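Local coordinates for protein thermosome subunit (Methanococcoides burtonii, PDB 3AQ1) that probably acts as an ATP-dependent chaperone subunit that binds unfolded proteins and assists their folding, captured here as an open-state monomer, at residues 168-173 with 322-327; 186-191 with 299-304; 276-281 with 315-320. All blocks are in the same frame, centred on the assembly; numbering follows the deposited sequence.

Contact 1 of 3, residues 168-173 with 322-327; sequences DGLVID and AVTVLL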
ATOM      1  N   ASP A 168     -10.401  13.159  11.030  1.00 66.11           N
ATOM      2  CA  ASP A 168      -9.525  14.010  10.232  1.00 62.00           C
ATOM      3  C   ASP A 168      -8.427  14.583  11.083  1.00 42.95           C
ATOM      4  O   ASP A 168      -8.449  15.748  11.445  1.00 69.90           O
ATOM      5  CB  ASP A 168     -10.311  15.116   9.526  1.00 74.88           C
ATOM      6  CG  ASP A 168     -10.958  14.635   8.235  1.00 96.90           C
ATOM      7  OD1 ASP A 168     -10.235  14.076   7.375  1.00 97.74           O
ATOM      8  OD2 ASP A 168     -12.188  14.810   8.083  1.00108.19           O
ATOM      9  N   GLY A 169      -7.457  13.741  11.377  1.00 35.87           N
ATOM     10  CA  GLY A 169      -6.336  14.072  12.220  1.00 33.95           C
ATOM     11  C   GLY A 169      -5.630  12.796  12.637  1.00 42.34           C
ATOM     12  O   GLY A 169      -5.379  11.930  11.808  1.00 58.08           O
ATOM     13  N   LEU A 170      -5.347  12.669  13.931  1.00 40.33           N
ATOM     14  CA  LEU A 170      -4.572  11.564  14.484  1.00 39.25           C
ATOM     15  C   LEU A 170      -5.083  11.248  15.878  1.00 44.40           C
ATOM     16  O   LEU A 170      -5.137  12.129  16.714  1.00 48.97           O
ATOM     17  CB  LEU A 170      -3.096  11.962  14.565  1.00 36.71           C
ATOM     18  CG  LEU A 170      -2.137  10.915  15.107  1.00 41.86           C
ATOM     19  CD1 LEU A 170      -2.100   9.744  14.162  1.00 45.93           C
ATOM     20  CD2 LEU A 170      -0.741  11.487  15.294  1.00 46.38           C
ATOM     21  N   VAL A 171      -5.448   9.993  16.129  1.00 55.18           N
ATOM     22  CA  VAL A 171      -5.952   9.572  17.440  1.00 50.91           C
ATOM     23  C   VAL A 171      -4.941   8.687  18.190  1.00 43.16           C
ATOM     24  O   VAL A 171      -4.433   7.741  17.633  1.00 47.33           O
ATOM     25  CB  VAL A 171      -7.289   8.825  17.297  1.00 50.85           C
ATOM     26  CG1 VAL A 171      -7.738   8.310  18.645  1.00 51.77           C
ATOM     27  CG2 VAL A 171      -8.354   9.744  16.687  1.00 41.57           C
ATOM     28  N   ILE A 172      -4.637   9.018  19.440  1.00 41.95           N
ATOM     29  CA  ILE A 172      -3.621   8.315  20.230  1.00 40.58           C
ATOM     30  C   ILE A 172      -4.312   7.697  21.419  1.00 47.84           C
ATOM     31  O   ILE A 172      -4.972   8.400  22.182  1.00 49.62           O
ATOM     32  CB  ILE A 172      -2.557   9.281  20.850  1.00 50.74           C
ATOM     33  CG1 ILE A 172      -1.915  10.162  19.796  1.00 39.82           C
ATOM     34  CG2 ILE A 172      -1.475   8.512  21.610  1.00 46.17           C
ATOM     35  CD1 ILE A 172      -1.369   9.385  18.663  1.00 45.45           C
ATOM     36  N   ASP A 173      -4.161   6.390  21.597  1.00 63.44           N
ATOM     37  CA  ASP A 173      -4.763   5.720  22.743  1.00 60.99           C
ATOM     38  C   ASP A 173      -3.960   5.992  24.020  1.00 58.81           C
ATOM     39  O   ASP A 173      -3.302   5.101  24.557  1.00 63.91           O
ATOM     40  CB  ASP A 173      -4.865   4.226  22.494  1.00 54.91           C
ATOM     41  CG  ASP A 173      -5.735   3.540  23.503  1.00 58.19           C
ATOM     42  OD1 ASP A 173      -6.567   4.247  24.103  1.00 62.14           O
ATOM     43  OD2 ASP A 173      -5.591   2.311  23.694  1.00 60.65           O
ATOM     44  N   ALA A 322      -3.435  13.256   6.393  1.00 56.80           N
ATOM     45  CA  ALA A 322      -3.600  12.166   7.349  1.00 46.13           C
ATOM     46  C   ALA A 322      -4.970  12.008   8.016  1.00 42.51           C
ATOM     47  O   ALA A 322      -5.665  12.975   8.317  1.00 67.69           O
ATOM     48  CB  ALA A 322      -2.511  12.253   8.408  1.00 45.85           C
ATOM     49  N   VAL A 323      -5.330  10.758   8.252  1.00 40.50           N
ATOM     50  CA  VAL A 323      -6.588  10.387   8.886  1.00 49.47           C
ATOM     51  C   VAL A 323      -6.379   9.143   9.737  1.00 43.94           C
ATOM     52  O   VAL A 323      -5.482   8.350   9.504  1.00 51.45           O
ATOM     53  CB  VAL A 323      -7.683  10.034   7.855  1.00 44.53           C
ATOM     54  CG1 VAL A 323      -7.660  10.983   6.695  1.00 47.13           C
ATOM     55  CG2 VAL A 323      -7.492   8.637   7.359  1.00 42.67           C
ATOM     56  N   THR A 324      -7.223   8.974  10.730  1.00 43.97           N
ATOM     57  CA  THR A 324      -7.193   7.771  11.527  1.00 41.58           C
ATOM     58  C   THR A 324      -8.540   7.132  11.360  1.00 45.21           C
ATOM     59  O   THR A 324      -9.558   7.801  11.480  1.00 57.41           O
ATOM     60  CB  THR A 324      -6.987   8.100  13.011  1.00 42.90           C
ATOM     61  OG1 THR A 324      -5.721   8.746  13.171  1.00 55.56           O
ATOM     62  CG2 THR A 324      -7.014   6.842  13.855  1.00 42.82           C
ATOM     63  N   VAL A 325      -8.539   5.846  11.043  1.00 45.33           N
ATOM     64  CA  VAL A 325      -9.751   5.049  11.042  1.00 42.28           C
ATOM     65  C   VAL A 325      -9.899   4.446  12.428  1.00 47.30           C
ATOM     66  O   VAL A 325      -9.076   3.626  12.829  1.00 46.86           O
ATOM     67  CB  VAL A 325      -9.657   3.862  10.060  1.00 38.62           C
ATOM     68  CG1 VAL A 325     -10.934   3.065  10.108  1.00 41.69           C
ATOM     69  CG2 VAL A 325      -9.365   4.321   8.636  1.00 31.17           C
ATOM     70  N   LEU A 326     -10.922   4.859  13.170  1.00 38.16           N
ATOM     71  CA  LEU A 326     -11.311   4.095  14.342  1.00 41.60           C
ATOM     72  C   LEU A 326     -12.162   2.930  13.850  1.00 56.35           C
ATOM     73  O   LEU A 326     -13.343   3.097  13.542  1.00 62.26           O
ATOM     74  CB  LEU A 326     -12.095   4.954  15.326  1.00 39.46           C
ATOM     75  CG  LEU A 326     -11.347   6.171  15.847  1.00 42.60           C
ATOM     76  CD1 LEU A 326     -12.207   6.927  16.829  1.00 47.02           C
ATOM     77  CD2 LEU A 326     -10.051   5.726  16.493  1.00 42.24           C
ATOM     78  N   LEU A 327     -11.547   1.754  13.754  1.00 58.83           N
ATOM     79  CA  LEU A 327     -12.206   0.560  13.222  1.00 52.06           C
ATOM     80  C   LEU A 327     -12.981  -0.200  14.295  1.00 52.00           C
ATOM     81  O   LEU A 327     -12.402  -0.614  15.304  1.00 49.46           O
ATOM     82  CB  LEU A 327     -11.164  -0.368  12.598  1.00 47.04           C
ATOM     83  CG  LEU A 327     -11.647  -1.639  11.903  1.00 41.45           C
ATOM     84  CD1 LEU A 327     -12.618  -1.283  10.796  1.00 39.92           C
ATOM     85  CD2 LEU A 327     -10.451  -2.400  11.350  1.00 36.36           C
TER
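This contact lies at the junction of two beta sheets, where Thr324 of strand 323-327 reaches across to the backbone of Gly169, Leu170 and Val171. The short strand axes come within 5.1 Å at an angle of 48°, but the backbones do not pair: strand 169-172 bonds to strand 310-317 of the larger sheet, whereas strand 323-329 bonds to 151-157 and 165-167 of a separate three-stranded sheet. A side chain therefore does the bridging. Val171 N donates to Thr324 OG1 at 3.2 Å with an N-H...O angle of 149°, and the same hydroxyl makes a weak bond to Gly169 O at 3.5 Å. The hydroxyl thus accepts from one backbone group and donates to another two residues earlier, spanning Leu170. With chi1 at -62°, Thr324 holds OG1 beside its own backbone N and CG2 anti to that N, which leaves the methyl 4.0 Å from Val171 CB. In group II chaperonins the chain passes between the intermediate and apical domains in this region, and the strand partners on each side are consistent with that boundary. Further along, Val171 and Leu326 cross at about a right angle, Val171 CG1 touching Leu326 CD2 at 4.1 Å; Tyr313 packs against both side chains, and Lys152 NZ bonds to Val171 O. At the other end Gly169 O lies 3.5 Å from Val323 CA, a backbone approach on a residue without a side chain. Asp168 and Val323 run side by side and point the same way, OD1 of the solvent-exposed Asp168 coming 4.1 Å from CG1 of Val323. Leu170 turns its side chain to the helix 269-279, against Arg274 and Leu275, yet its CD1 still passes 3.9 Å from Thr324 OG1.

Contact 2 of 3, residues 186-191 with 299-304; sequences ENAKIL and GLVEEK
Glu186 and Leu300 form an antiparallel, non-hydrogen-bonded pair at a corner of the large mixed sheet, which in this family belongs to the apical domain. Their CA atoms are 4.8 Å apart and both side chains leave on the same face, where Glu186 CG comes 4.3 Å from Leu300 CD1; the side chain of Leu300 also touches Lys184 of strand 184-193. Glu186 thus lends its aliphatic part to the contact. Gly299 and Leu300 both face Thr315 of the next strand, a classic beta bulge. At Asn187 the first segment turns its own corner: the backbone has positive phi, and its N donates to Gly299 O at 3.0 Å. That bond is bent, with an N-H...O angle of 137°, and the donor sits above the carbonyl plane, 44° out of it. The two chains bend together here: the part ahead of the corner lies against strand 300-305, while the part after it bonds to 296-298, as in the backbone bonds of Ala188 with Ala298 and of Ile190 with Gly296. The touching parts consequently run 77° apart, and beyond the corner it is through side chains that 186-191 meets 299-304. Ala188 points toward the second segment and puts its CB on Val301 CG2. This branch is anti to the carbonyl carbon of Val301 and beside its backbone N, while CG1 is anti to that N. Val241 of strand 241-244 touches Ala188, Ile190 and Val301 alike, joining all three in one buried apolar cluster. Ile190, two residues on and pointing the same general way, reaches the same methyl from its far end, its CD1 lying 4.4 Å from Val301 CG2, against 3.7 Å for Ala188 CB.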
ATOM      1  N   GLU A 186      -7.000  24.584  22.299  1.00 52.30           N
ATOM      2  CA  GLU A 186      -7.109  25.170  20.970  1.00 38.60           C
ATOM      3  C   GLU A 186      -5.772  25.777  20.572  1.00 43.25           C
ATOM      4  O   GLU A 186      -4.985  26.177  21.425  1.00 41.88           O
ATOM      5  CB  GLU A 186      -8.219  26.203  20.930  1.00 46.03           C
ATOM      6  CG  GLU A 186      -9.595  25.618  21.192  1.00 60.53           C
ATOM      7  CD  GLU A 186     -10.694  26.669  21.223  1.00 79.65           C
ATOM      8  OE1 GLU A 186     -10.407  27.882  21.038  1.00 73.11           O
ATOM      9  OE2 GLU A 186     -11.855  26.270  21.445  1.00 93.14           O
ATOM     10  N   ASN A 187      -5.508  25.823  19.273  1.00 48.11           N
ATOM     11  CA  ASN A 187      -4.211  26.262  18.787  1.00 46.14           C
ATOM     12  C   ASN A 187      -3.134  25.638  19.625  1.00 45.87           C
ATOM     13  O   ASN A 187      -2.431  26.319  20.357  1.00 53.57           O
ATOM     14  CB  ASN A 187      -4.093  27.775  18.856  1.00 48.26           C
ATOM     15  CG  ASN A 187      -5.216  28.452  18.164  1.00 54.76           C
ATOM     16  OD1 ASN A 187      -5.514  28.142  17.007  1.00 55.85           O
ATOM     17  ND2 ASN A 187      -5.873  29.376  18.864  1.00 52.50           N
ATOM     18  N   ALA A 188      -3.021  24.328  19.528  1.00 55.21           N
ATOM     19  CA  ALA A 188      -2.025  23.604  20.286  1.00 54.34           C
ATOM     20  C   ALA A 188      -0.648  23.906  19.721  1.00 50.90           C
ATOM     21  O   ALA A 188      -0.479  24.063  18.512  1.00 52.29           O
ATOM     22  CB  ALA A 188      -2.318  22.115  20.237  1.00 48.94           C
ATOM     23  N   LYS A 189       0.327  24.007  20.612  1.00 44.98           N
ATOM     24  CA  LYS A 189       1.715  24.111  20.199  1.00 47.21           C
ATOM     25  C   LYS A 189       2.388  22.901  20.798  1.00 48.13           C
ATOM     26  O   LYS A 189       2.459  22.761  22.014  1.00 50.60           O
ATOM     27  CB  LYS A 189       2.335  25.402  20.724  1.00 45.22           C
ATOM     28  CG  LYS A 189       1.586  26.615  20.279  1.00 41.42           C
ATOM     29  CD  LYS A 189       1.640  26.761  18.771  1.00 43.50           C
ATOM     30  CE  LYS A 189       0.637  27.788  18.276  1.00 43.80           C
ATOM     31  NZ  LYS A 189       0.941  28.160  16.879  1.00 50.59           N
ATOM     32  N   ILE A 190       2.866  22.016  19.939  1.00 46.05           N
ATOM     33  CA  ILE A 190       3.179  20.659  20.359  1.00 39.08           C
ATOM     34  C   ILE A 190       4.668  20.389  20.432  1.00 41.57           C
ATOM     35  O   ILE A 190       5.418  20.675  19.490  1.00 40.44           O
ATOM     36  CB  ILE A 190       2.544  19.663  19.401  1.00 35.26           C
ATOM     37  CG1 ILE A 190       1.026  19.805  19.465  1.00 36.76           C
ATOM     38  CG2 ILE A 190       3.009  18.248  19.721  1.00 37.58           C
ATOM     39  CD1 ILE A 190       0.332  19.327  18.244  1.00 47.25           C
ATOM     40  N   LEU A 191       5.081  19.831  21.564  1.00 35.74           N
ATOM     41  CA  LEU A 191       6.468  19.442  21.786  1.00 43.22           C
ATOM     42  C   LEU A 191       6.557  17.911  21.847  1.00 46.91           C
ATOM     43  O   LEU A 191       5.811  17.280  22.588  1.00 48.23           O
ATOM     44  CB  LEU A 191       6.980  20.074  23.091  1.00 37.89           C
ATOM     45  CG  LEU A 191       8.414  19.808  23.550  1.00 41.43           C
ATOM     46  CD1 LEU A 191       9.408  20.547  22.675  1.00 38.90           C
ATOM     47  CD2 LEU A 191       8.606  20.197  25.008  1.00 37.56           C
ATOM     48  N   GLY A 299      -4.689  22.341  15.098  1.00 49.26           N
ATOM     49  CA  GLY A 299      -5.900  23.060  15.435  1.00 38.15           C
ATOM     50  C   GLY A 299      -6.407  22.769  16.839  1.00 48.40           C
ATOM     51  O   GLY A 299      -6.824  23.680  17.570  1.00 57.00           O
ATOM     52  N   LEU A 300      -6.379  21.498  17.224  1.00 35.00           N
ATOM     53  CA  LEU A 300      -7.003  21.087  18.471  1.00 40.45           C
ATOM     54  C   LEU A 300      -6.395  19.804  19.037  1.00 42.13           C
ATOM     55  O   LEU A 300      -6.152  18.847  18.323  1.00 49.52           O
ATOM     56  CB  LEU A 300      -8.518  20.905  18.267  1.00 42.14           C
ATOM     57  CG  LEU A 300      -9.388  20.404  19.425  1.00 42.24           C
ATOM     58  CD1 LEU A 300      -9.355  21.365  20.592  1.00 38.27           C
ATOM     59  CD2 LEU A 300     -10.821  20.177  18.968  1.00 32.10           C
ATOM     60  N   VAL A 301      -6.151  19.803  20.335  1.00 35.98           N
ATOM     61  CA  VAL A 301      -5.790  18.602  21.044  1.00 36.22           C
ATOM     62  C   VAL A 301      -6.743  18.455  22.217  1.00 44.38           C
ATOM     63  O   VAL A 301      -6.841  19.356  23.036  1.00 49.25           O
ATOM     64  CB  VAL A 301      -4.357  18.664  21.545  1.00 29.41           C
ATOM     65  CG1 VAL A 301      -4.118  17.559  22.577  1.00 25.47           C
ATOM     66  CG2 VAL A 301      -3.403  18.546  20.368  1.00 28.30           C
ATOM     67  N   GLU A 302      -7.470  17.340  22.279  1.00 46.05           N
ATOM     68  CA  GLU A 302      -8.392  17.103  23.393  1.00 48.02           C
ATOM     69  C   GLU A 302      -8.548  15.636  23.745  1.00 43.90           C
ATOM     70  O   GLU A 302      -8.326  14.760  22.918  1.00 39.53           O
ATOM     71  CB  GLU A 302      -9.769  17.698  23.123  1.00 46.75           C
ATOM     72  CG  GLU A 302     -10.540  17.020  22.042  1.00 46.86           C
ATOM     73  CD  GLU A 302     -11.998  17.443  22.021  1.00 65.97           C
ATOM     74  OE1 GLU A 302     -12.524  17.830  23.089  1.00 58.66           O
ATOM     75  OE2 GLU A 302     -12.623  17.362  20.941  1.00 80.27           O
ATOM     76  N   GLU A 303      -8.907  15.394  24.996  1.00 48.19           N
ATOM     77  CA  GLU A 303      -9.199  14.060  25.497  1.00 48.07           C
ATOM     78  C   GLU A 303     -10.697  13.830  25.371  1.00 48.78           C
ATOM     79  O   GLU A 303     -11.490  14.528  26.006  1.00 55.95           O
ATOM     80  CB  GLU A 303      -8.779  13.966  26.962  1.00 43.59           C
ATOM     81  CG  GLU A 303      -8.746  12.571  27.539  1.00 41.29           C
ATOM     82  CD  GLU A 303      -8.345  12.584  29.013  1.00 58.63           C
ATOM     83  OE1 GLU A 303      -7.127  12.666  29.279  1.00 68.49           O
ATOM     84  OE2 GLU A 303      -9.236  12.522  29.900  1.00 51.77           O
ATOM     85  N   LYS A 304     -11.086  12.877  24.528  1.00 51.11           N
ATOM     86  CA  LYS A 304     -12.490  12.496  24.386  1.00 53.45           C
ATOM     87  C   LYS A 304     -12.741  11.216  25.150  1.00 65.32           C
ATOM     88  O   LYS A 304     -11.846  10.371  25.271  1.00 59.85           O
ATOM     89  CB  LYS A 304     -12.886  12.286  22.921  1.00 47.97           C
ATOM     90  CG  LYS A 304     -13.060  13.556  22.104  1.00 53.16           C
ATOM     91  CD  LYS A 304     -13.864  13.286  20.827  1.00 71.78           C
ATOM     92  CE  LYS A 304     -14.654  14.527  20.391  1.00 88.21           C
ATOM     93  NZ  LYS A 304     -15.727  14.207  19.397  1.00 93.29           N
TER

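Contact 3 of 3, residues 276-281 with 315-320; sequences SKVTGA and TGCQNS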
ATOM      1  N   SER A 276       5.045  13.740  14.685  1.00 40.92           N
ATOM      2  CA  SER A 276       6.050  14.544  14.020  1.00 46.25           C
ATOM      3  C   SER A 276       5.622  14.931  12.603  1.00 54.06           C
ATOM      4  O   SER A 276       5.735  16.089  12.213  1.00 60.95           O
ATOM      5  CB  SER A 276       7.389  13.814  14.002  1.00 51.35           C
ATOM      6  OG  SER A 276       8.427  14.691  13.603  1.00 54.71           O
ATOM      7  N   LYS A 277       5.113  13.971  11.839  1.00 52.83           N
ATOM      8  CA  LYS A 277       4.756  14.241  10.449  1.00 60.56           C
ATOM      9  C   LYS A 277       3.517  15.118  10.297  1.00 59.54           C
ATOM     10  O   LYS A 277       3.539  16.080   9.521  1.00 63.95           O
ATOM     11  CB  LYS A 277       4.607  12.950   9.630  1.00 72.64           C
ATOM     12  CG  LYS A 277       5.906  12.181   9.417  1.00 92.42           C
ATOM     13  CD  LYS A 277       5.619  10.709   9.097  1.00106.99           C
ATOM     14  CE  LYS A 277       6.876   9.843   9.188  1.00108.08           C
ATOM     15  NZ  LYS A 277       6.540   8.392   9.313  1.00103.42           N
ATOM     16  N   VAL A 278       2.441  14.799  11.019  1.00 54.90           N
ATOM     17  CA  VAL A 278       1.223  15.614  10.911  1.00 62.93           C
ATOM     18  C   VAL A 278       1.301  16.996  11.570  1.00 58.40           C
ATOM     19  O   VAL A 278       0.639  17.906  11.098  1.00 58.41           O
ATOM     20  CB  VAL A 278      -0.087  14.897  11.373  1.00 47.58           C
ATOM     21  CG1 VAL A 278      -0.326  13.654  10.574  1.00 53.78           C
ATOM     22  CG2 VAL A 278      -0.064  14.595  12.852  1.00 46.74           C
ATOM     23  N   THR A 279       2.100  17.159  12.630  1.00 53.19           N
ATOM     24  CA  THR A 279       2.158  18.446  13.335  1.00 46.23           C
ATOM     25  C   THR A 279       3.343  19.318  13.000  1.00 53.34           C
ATOM     26  O   THR A 279       3.309  20.510  13.272  1.00 68.80           O
ATOM     27  CB  THR A 279       2.192  18.305  14.864  1.00 37.64           C
ATOM     28  OG1 THR A 279       3.475  17.820  15.267  1.00 40.45           O
ATOM     29  CG2 THR A 279       1.097  17.401  15.369  1.00 31.15           C
ATOM     30  N   GLY A 280       4.406  18.730  12.461  1.00 53.64           N
ATOM     31  CA  GLY A 280       5.601  19.495  12.124  1.00 49.58           C
ATOM     32  C   GLY A 280       6.593  19.579  13.273  1.00 47.97           C
ATOM     33  O   GLY A 280       7.653  20.207  13.165  1.00 50.13           O
ATOM     34  N   ALA A 281       6.244  18.947  14.386  1.00 38.18           N
ATOM     35  CA  ALA A 281       7.119  18.946  15.542  1.00 39.94           C
ATOM     36  C   ALA A 281       8.392  18.185  15.251  1.00 44.58           C
ATOM     37  O   ALA A 281       8.399  17.252  14.462  1.00 51.60           O
ATOM     38  CB  ALA A 281       6.422  18.349  16.738  1.00 32.83           C
ATOM     39  N   THR A 315      -6.651  16.985  16.045  1.00 55.13           N
ATOM     40  CA  THR A 315      -7.307  17.336  14.784  1.00 49.65           C
ATOM     41  C   THR A 315      -6.913  18.728  14.269  1.00 55.97           C
ATOM     42  O   THR A 315      -6.288  19.522  14.972  1.00 49.04           O
ATOM     43  CB  THR A 315      -8.836  17.305  14.926  1.00 40.95           C
ATOM     44  OG1 THR A 315      -9.239  18.246  15.919  1.00 47.69           O
ATOM     45  CG2 THR A 315      -9.294  15.951  15.364  1.00 39.89           C
ATOM     46  N   GLY A 316      -7.298  19.021  13.034  1.00 62.23           N
ATOM     47  CA  GLY A 316      -6.957  20.286  12.404  1.00 52.72           C
ATOM     48  C   GLY A 316      -5.471  20.487  12.206  1.00 48.14           C
ATOM     49  O   GLY A 316      -5.021  21.617  12.170  1.00 54.49           O
ATOM     50  N   CYS A 317      -4.714  19.400  12.074  1.00 55.12           N
ATOM     51  CA  CYS A 317      -3.250  19.470  12.089  1.00 51.51           C
ATOM     52  C   CYS A 317      -2.676  20.213  10.904  1.00 63.57           C
ATOM     53  O   CYS A 317      -3.297  20.283   9.839  1.00 47.50           O
ATOM     54  CB  CYS A 317      -2.611  18.085  12.160  1.00 41.98           C
ATOM     55  SG  CYS A 317      -2.607  17.325  13.768  1.00140.31           S
ATOM     56  N   GLN A 318      -1.478  20.755  11.140  1.00 86.24           N
ATOM     57  CA  GLN A 318      -0.708  21.580  10.213  1.00 99.32           C
ATOM     58  C   GLN A 318      -0.781  21.095   8.761  1.00112.48           C
ATOM     59  O   GLN A 318      -1.614  21.567   7.976  1.00109.53           O
ATOM     60  CB  GLN A 318       0.749  21.640  10.709  1.00102.03           C
ATOM     61  CG  GLN A 318       1.707  22.457   9.840  1.00117.24           C
ATOM     62  CD  GLN A 318       3.047  22.751  10.523  1.00122.90           C
ATOM     63  OE1 GLN A 318       3.199  22.580  11.736  1.00117.11           O
ATOM     64  NE2 GLN A 318       4.019  23.214   9.740  1.00129.64           N
ATOM     65  N   ASN A 319       0.098  20.160   8.409  1.00125.45           N
ATOM     66  CA  ASN A 319       0.107  19.561   7.075  1.00136.52           C
ATOM     67  C   ASN A 319      -0.480  18.153   7.082  1.00129.02           C
ATOM     68  O   ASN A 319       0.241  17.160   6.970  1.00131.88           O
ATOM     69  CB  ASN A 319       1.524  19.542   6.498  1.00147.22           C
ATOM     70  CG  ASN A 319       1.917  20.870   5.871  1.00152.52           C
ATOM     71  OD1 ASN A 319       1.347  21.284   4.860  1.00151.27           O
ATOM     72  ND2 ASN A 319       2.898  21.543   6.467  1.00154.32           N
ATOM     73  N   SER A 320      -1.795  18.068   7.217  1.00119.26           N
ATOM     74  CA  SER A 320      -2.429  16.774   7.316  1.00116.69           C
ATOM     75  C   SER A 320      -3.331  16.479   6.131  1.00101.40           C
ATOM     76  O   SER A 320      -4.354  17.134   5.918  1.00 98.53           O
ATOM     77  CB  SER A 320      -3.221  16.638   8.623  1.00133.75           C
ATOM     78  OG  SER A 320      -4.490  17.267   8.538  1.00142.02           O
TER
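The peptide carbonyl of Val278 is the flat group at the centre, with Cys317 CB over one of its faces, 3.4 Å from Val278 O; the backbone N atoms of Gln318 and Asn319 gather beyond that oxygen without a clear hydrogen bond. The site is the C-terminal end of helix 269-279, closed by an ST turn and fitted against the loop that leaves strand 310-317. In the ST turn Thr279 OG1 accepts from Ala281 N at 3.1 Å with an N-H...O angle of 157°, while bonded also to Leu275 O. Helical phi and psi end at Gly280, whose positive phi (89°) turns the chain and whose N still bonds to Ser276 O. With chi1 at 73° the hydroxyl of Thr279 stands between its backbone N and carbonyl carbon, leaving CG2 for Cys317. A valine here has no hydroxyl, so Ala281 N would probably be left without its side-chain acceptor and the turn after the helix less firmly set. Two methyls meet the sulfur: Cys317 SG lies 3.8 Å from Val278 CG2 and 4.0 Å from Thr279 CG2.

Overall arrangement
Contact 1 is the most buried of the three and joins two different sheets, through a threonine hydroxyl with one clear and one weak backbone bond. Contacts 2 and 3 are partly buried, with solvent-exposed residues at the margin. Contact 2, within the larger sheet, combines a bent backbone hydrogen bond with methyl packing; contact 3, between a helix end and the loop after a strand, has no clear hydrogen bond across and rests on sulfur and methyl packing. Contacts 1 and 3 touch where Ala322 CB and Leu170 CD2 pack on Val278; contacts 2 and 3 meet through probable backbone hydrogen bonds of Leu300 and Gly299 with Thr315 and Gly316. Contacts 1 and 2 do not touch.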